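Local coordinates for protein peptide methionine sulfoxide reductase msrA/msrB (Neisseria gonorrhoeae, PDB 2H30) that probably passes electrons from DsbD, through its N-terminal thioredoxin-like domain, to downstream methionine sulfoxide reductase domains that repair oxidised methionine, at residues Gln59-Lys62 with Trp63-Ala67; Ile119-Tyr122 with Pro123-Ala126; Ser141-Glu144 with Ala145-Leu148. The protein carries 2 engineered substitutions. All coordinates share one frame; numbering follows the deposited sequence.

Contact 1. Residues Gln59-Lys62 with Trp63-Ala67; sequences QAEK and WAQDA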
# COMPACT_ATOMS: atom_id res chain seq x y z
N GLN A 59 10.53 -5.47 4.09
CA GLN A 59 11.06 -4.24 3.56
C GLN A 59 10.08 -3.08 3.78
O GLN A 59 10.47 -2.03 4.26
CB GLN A 59 11.30 -4.48 2.06
CG GLN A 59 11.91 -3.31 1.38
CD GLN A 59 11.94 -3.57 -0.15
OE1 GLN A 59 10.90 -3.81 -0.74
NE2 GLN A 59 13.12 -3.50 -0.76
N ALA A 60 8.82 -3.29 3.41
CA ALA A 60 7.82 -2.22 3.58
C ALA A 60 7.64 -1.88 5.06
O ALA A 60 7.45 -0.72 5.38
CB ALA A 60 6.46 -2.73 2.97
N GLU A 61 7.70 -2.89 5.91
CA GLU A 61 7.57 -2.62 7.36
C GLU A 61 8.73 -1.74 7.84
O GLU A 61 8.51 -0.82 8.64
CB GLU A 61 7.58 -3.96 8.11
CG GLU A 61 7.25 -3.72 9.58
CD GLU A 61 7.43 -4.95 10.44
OE1 GLU A 61 8.33 -5.80 10.14
OE2 GLU A 61 6.69 -5.09 11.45
N LYS A 62 9.94 -2.05 7.36
CA LYS A 62 11.11 -1.21 7.71
C LYS A 62 10.92 0.21 7.27
O LYS A 62 11.19 1.14 8.02
CB LYS A 62 12.37 -1.77 7.07
CG LYS A 62 13.59 -1.05 7.60
CD LYS A 62 14.85 -1.64 6.95
CE LYS A 62 14.82 -1.55 5.43
NZ LYS A 62 16.15 -1.82 4.82
N TRP A 63 10.45 0.39 6.03
CA TRP A 63 10.25 1.72 5.56
C TRP A 63 9.24 2.45 6.41
O TRP A 63 9.43 3.65 6.75
CB TRP A 63 9.79 1.74 4.10
CG TRP A 63 10.77 1.15 3.13
CD1 TRP A 63 12.07 0.70 3.37
CD2 TRP A 63 10.52 0.91 1.75
NE1 TRP A 63 12.63 0.20 2.22
CE2 TRP A 63 11.70 0.31 1.20
CE3 TRP A 63 9.42 1.13 0.92
CZ2 TRP A 63 11.80 -0.05 -0.13
CZ3 TRP A 63 9.53 0.80 -0.45
CH2 TRP A 63 10.71 0.22 -0.96
N ALA A 64 8.16 1.75 6.75
CA ALA A 64 7.06 2.42 7.47
C ALA A 64 7.55 2.92 8.82
O ALA A 64 7.06 3.92 9.31
CB ALA A 64 5.86 1.45 7.67
N GLN A 65 8.54 2.26 9.37
CA GLN A 65 9.08 2.61 10.71
C GLN A 65 10.25 3.54 10.65
O GLN A 65 10.81 3.92 11.71
CB GLN A 65 9.56 1.38 11.43
CG GLN A 65 8.47 0.50 11.88
CD GLN A 65 9.08 -0.72 12.47
OE1 GLN A 65 9.10 -0.89 13.70
NE2 GLN A 65 9.64 -1.58 11.61
N ASP A 66 10.70 3.87 9.44
CA ASP A 66 11.95 4.64 9.26
C ASP A 66 11.67 6.12 9.27
O ASP A 66 10.79 6.63 8.56
CB ASP A 66 12.57 4.27 7.91
CG ASP A 66 14.04 4.68 7.80
OD1 ASP A 66 14.32 5.88 7.68
OD2 ASP A 66 14.92 3.78 7.92
N ALA A 67 12.53 6.88 9.98
CA ALA A 67 12.37 8.33 9.96
C ALA A 67 12.43 8.98 8.56
O ALA A 67 11.78 10.01 8.35
CB ALA A 67 13.47 8.96 10.83
O HOH W 1 15.16 -1.02 2.03
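Glu61 O is gripped twice by a single residue, Gln65, at the C-terminal end of helix 51-64, the helix of the beta-alpha-beta unit of this thioredoxin fold. The backbone N of Gln65 reaches the oxygen at 3.2 Å, and the side-chain NE2 of Gln65 returns to the same Glu61 O at 3.3 Å. The two donors arrive from opposite faces of the carbonyl plane. NE2 stands well above that plane, with a C=O...N angle of only 111°, while the acceptor lies close to the plane of the Gln65 amide. With CG beside its own backbone N (chi1 -71°), Gln65 runs its extended chain back past Glu61. The carboxylate of Glu61 is engaged elsewhere, OE2 accepting from the backbone N of Lys102.

In the two preceding residues the usual helical bonds hold, Ala64 N bonding to Ala60 O at 2.9 Å and Trp63 N to Gln59 O at 3.0 Å. Gln59 O also lies over one face of the Trp63 indole. The Gln59 side chain runs alongside that ring in the same direction, its CG 3.3 Å above the ring plane toward the rim and its CD 3.5 Å from Trp63 CZ2; amide and indole planes are 29° apart. Phe69 stacks with the same indole, and Ala147 of helix 144-152 packs against it. Asp66, whose backbone N bonds back to Trp63 O, forms a salt bridge with Lys68.

At the indole edge a water lies in the ring plane and accepts from Trp63 NE1 at 2.8 Å. Lys62, its chain bent at the third side-chain torsion, brings NZ to 3.1 Å from the same water oxygen as a second donor.

Contact 2. Residues Ile119-Tyr122 with Pro123-Ala126; sequences ISVY and PSWA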
# COMPACT_ATOMS: atom_id res chain seq x y z
N ILE A 119 -5.53 -1.17 -11.02
CA ILE A 119 -4.36 -1.96 -10.61
C ILE A 119 -4.71 -3.41 -10.91
O ILE A 119 -5.71 -3.91 -10.43
CB ILE A 119 -3.94 -1.67 -9.18
CG1 ILE A 119 -3.29 -0.23 -9.21
CG2 ILE A 119 -2.98 -2.78 -8.70
CD1 ILE A 119 -2.70 0.22 -7.95
N SER A 120 -3.84 -4.07 -11.69
CA SER A 120 -4.10 -5.45 -12.10
C SER A 120 -2.91 -6.37 -11.85
O SER A 120 -3.02 -7.63 -12.03
CB SER A 120 -4.48 -5.53 -13.62
OG SER A 120 -3.48 -4.84 -14.38
N VAL A 121 -1.78 -5.76 -11.48
CA VAL A 121 -0.56 -6.52 -11.27
C VAL A 121 0.03 -6.15 -9.93
O VAL A 121 -0.13 -5.05 -9.47
CB VAL A 121 0.47 -6.38 -12.38
CG1 VAL A 121 -0.13 -6.74 -13.77
CG2 VAL A 121 1.12 -5.08 -12.40
N TYR A 122 0.65 -7.13 -9.31
CA TYR A 122 1.25 -6.92 -7.98
C TYR A 122 2.72 -7.26 -8.01
O TYR A 122 3.17 -8.18 -8.78
CB TYR A 122 0.58 -7.82 -6.97
CG TYR A 122 -0.90 -7.57 -6.74
CD1 TYR A 122 -1.39 -6.26 -6.55
CD2 TYR A 122 -1.79 -8.61 -6.65
CE1 TYR A 122 -2.76 -6.04 -6.23
CE2 TYR A 122 -3.15 -8.38 -6.37
CZ TYR A 122 -3.59 -7.10 -6.15
OH TYR A 122 -4.88 -6.84 -5.83
N PRO A 123 3.48 -6.58 -7.16
CA PRO A 123 3.04 -5.39 -6.40
C PRO A 123 2.83 -4.23 -7.35
O PRO A 123 3.33 -4.24 -8.48
CB PRO A 123 4.24 -5.08 -5.50
CG PRO A 123 5.40 -5.81 -6.13
CD PRO A 123 4.92 -6.88 -7.00
N SER A 124 2.06 -3.27 -6.89
CA SER A 124 2.03 -1.95 -7.53
C SER A 124 1.90 -0.93 -6.43
O SER A 124 1.53 -1.28 -5.29
CB SER A 124 0.79 -1.79 -8.44
OG SER A 124 0.98 -2.54 -9.65
N TRP A 125 2.22 0.32 -6.77
CA TRP A 125 2.22 1.40 -5.76
C TRP A 125 1.41 2.56 -6.25
O TRP A 125 1.38 2.81 -7.46
CB TRP A 125 3.66 1.87 -5.56
CG TRP A 125 4.53 0.80 -4.88
CD1 TRP A 125 5.17 -0.29 -5.49
CD2 TRP A 125 4.91 0.79 -3.52
NE1 TRP A 125 5.89 -0.98 -4.51
CE2 TRP A 125 5.74 -0.35 -3.30
CE3 TRP A 125 4.58 1.59 -2.43
CZ2 TRP A 125 6.29 -0.65 -2.03
CZ3 TRP A 125 5.12 1.31 -1.15
CH2 TRP A 125 5.97 0.17 -0.97
N ALA A 126 0.76 3.24 -5.31
CA ALA A 126 0.13 4.52 -5.69
C ALA A 126 0.55 5.61 -4.74
O ALA A 126 0.74 5.36 -3.56
CB ALA A 126 -1.40 4.38 -5.70
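Ser124 OG donates to Val121 O at 2.8 Å, closing a tight turn around the cis peptide bond between Tyr122 and Pro123. The serine hydroxyl is placed by a chi1 of -75°, which sets OG beside its own backbone N and opposite the carbonyl carbon. It approaches Val121 O from above the carbonyl plane, 41° out of it, rather than along a lone pair. Val121 adds CG2, the methyl lodged between its backbone N and carbonyl carbon, at 3.7 Å from Ser124 OG. Ile119 meets the methylene of the same serine with two methyls: CG2 lies 3.9 Å from Ser124 CB, and CD1 reaches the same carbon at 4.1 Å. The hydroxyl thus makes its bond within a largely aliphatic setting.

The cis bond turns the chain sharply, bringing Tyr122 CA to 2.8 Å from Pro123 CA. A cis-proline facing the CxxC motif is a hallmark of the thioredoxin fold, and here Pro123 and the side chain of Tyr122 both touch Cys53. Pro123 also rests on Leu52 and Glu56 of helix 51-64, while Ile119 and Tyr122 pack on Phe45. From Ser124 the chain enters strand 124-128, which pairs antiparallel with strand 41-45 on one side and strand 134-139 on the other.

Contact 3. Residues Ser141-Glu144 with Ala145-Leu148; sequences SINE and AQAL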
# COMPACT_ATOMS: atom_id res chain seq x y z
N SER A 141 7.53 -3.65 -8.57
CA SER A 141 8.30 -3.31 -7.39
C SER A 141 9.03 -2.00 -7.54
O SER A 141 9.42 -1.61 -8.66
CB SER A 141 9.36 -4.36 -7.12
OG SER A 141 8.78 -5.60 -6.94
N ILE A 142 9.28 -1.36 -6.39
CA ILE A 142 10.13 -0.18 -6.34
C ILE A 142 11.14 -0.41 -5.23
O ILE A 142 10.85 -1.14 -4.26
CB ILE A 142 9.42 1.16 -6.16
CG1 ILE A 142 8.67 1.23 -4.81
CG2 ILE A 142 8.47 1.43 -7.34
CD1 ILE A 142 7.96 2.55 -4.55
N ASN A 143 12.33 0.18 -5.42
CA ASN A 143 13.32 0.14 -4.35
C ASN A 143 13.21 1.31 -3.37
O ASN A 143 12.39 2.22 -3.57
CB ASN A 143 14.74 -0.01 -4.95
CG ASN A 143 15.13 1.12 -5.84
OD1 ASN A 143 14.86 2.29 -5.57
ND2 ASN A 143 15.81 0.78 -6.98
N GLU A 144 14.04 1.29 -2.31
CA GLU A 144 13.90 2.34 -1.24
C GLU A 144 14.19 3.76 -1.73
O GLU A 144 13.40 4.70 -1.42
CB GLU A 144 14.78 2.03 -0.07
CG GLU A 144 14.51 2.95 1.04
CD GLU A 144 15.38 2.65 2.25
OE1 GLU A 144 15.28 3.40 3.25
OE2 GLU A 144 16.10 1.62 2.21
N ALA A 145 15.11 3.87 -2.68
CA ALA A 145 15.45 5.15 -3.28
C ALA A 145 14.34 5.69 -4.14
O ALA A 145 14.06 6.87 -4.12
CB ALA A 145 16.77 5.01 -4.13
N GLN A 146 13.72 4.80 -4.95
CA GLN A 146 12.55 5.18 -5.76
C GLN A 146 11.36 5.59 -4.86
O GLN A 146 10.69 6.59 -5.13
CB GLN A 146 12.13 3.99 -6.62
CG GLN A 146 13.10 3.79 -7.80
CD GLN A 146 12.83 2.51 -8.52
OE1 GLN A 146 12.45 1.48 -7.92
NE2 GLN A 146 13.09 2.52 -9.86
N ALA A 147 11.15 4.85 -3.78
CA ALA A 147 10.05 5.21 -2.85
C ALA A 147 10.30 6.58 -2.21
O ALA A 147 9.42 7.42 -2.09
CB ALA A 147 9.88 4.12 -1.77
N LEU A 148 11.55 6.82 -1.81
CA LEU A 148 11.85 8.13 -1.23
C LEU A 148 11.71 9.26 -2.25
O LEU A 148 11.27 10.36 -1.87
CB LEU A 148 13.29 8.08 -0.65
CG LEU A 148 13.41 7.26 0.63
CD1 LEU A 148 14.90 7.08 0.91
CD2 LEU A 148 12.72 7.92 1.86
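Asn143 and Gln146 bond to each other twice, each side-chain oxygen accepting from the other residue's backbone. Asn143 OD1 takes the N-H of Gln146 at 2.8 Å, with a C=O...N angle of 169° that places the donor almost straight ahead of the oxygen. In return Gln146 OE1 accepts from Asn143 N at 2.8 Å, here in the carbonyl plane and on a lone pair. The two chains cross at about a right angle, yet their amides stack with planes 29° apart. Asn143 owes its reach to a chi1 of 61°, which tucks CG between backbone N and carbonyl carbon and swings OD1 over the first helical turn, 3.2 Å from Gln146 CG. Gln146 sends an extended chain back toward the helix start, where OE1 also lies 3.5 Å from Ile142 CB.

Just outside this pair the regular helical bonds begin: Ala147 N meets Asn143 O at 2.9 Å and Leu148 N meets Glu144 O at 2.8 Å. Ile142 places CD1 3.7 Å from the methyl of Ala147, giving the chain before the cap an apolar footing on the helix. Glu144 and Leu148 lie side by side, pointing the same way, and both touch Phe69.

Farther out, the remaining amide nitrogens look to the C-terminal tail. Gln146 NE2 donates to Leu158 O, and Asn143 ND2 makes a weak bond to Leu161 O. Ser141 OG, before the cap, is held by Glu56 of helix 51-64. With Asn143 as N-cap and Gln146 answering three residues later, this is a capping box, which opens helix 144-152, the C-terminal helix of the thioredoxin fold in this domain.

In the fold
Trp63 and Trp125 bring the three contacts together. Contacts 1 and 2 have centres about 19 Å apart on opposite sides of the chain's centre, yet Trp63 CZ3 comes within 3.7 Å of Trp125 CH2. Contact 3, its centre about 12 Å from that of contact 1, touches the same indole: Trp63 CZ2 lies 3.4 Å from Glu144 CA, so helix 51-64 packs directly on the start of helix 144-152. Contacts 2 and 3, whose centres are about 14 Å apart, meet where Trp125 NE1 lies 3.6 Å from Ile142 CG1 and Pro123 CG 3.5 Å from Ser141 OG. Contact 2 touches Cys53 of the CxxC pair Cys50 and Cys53, the probable redox site; contact 1 lies farther along the same helix.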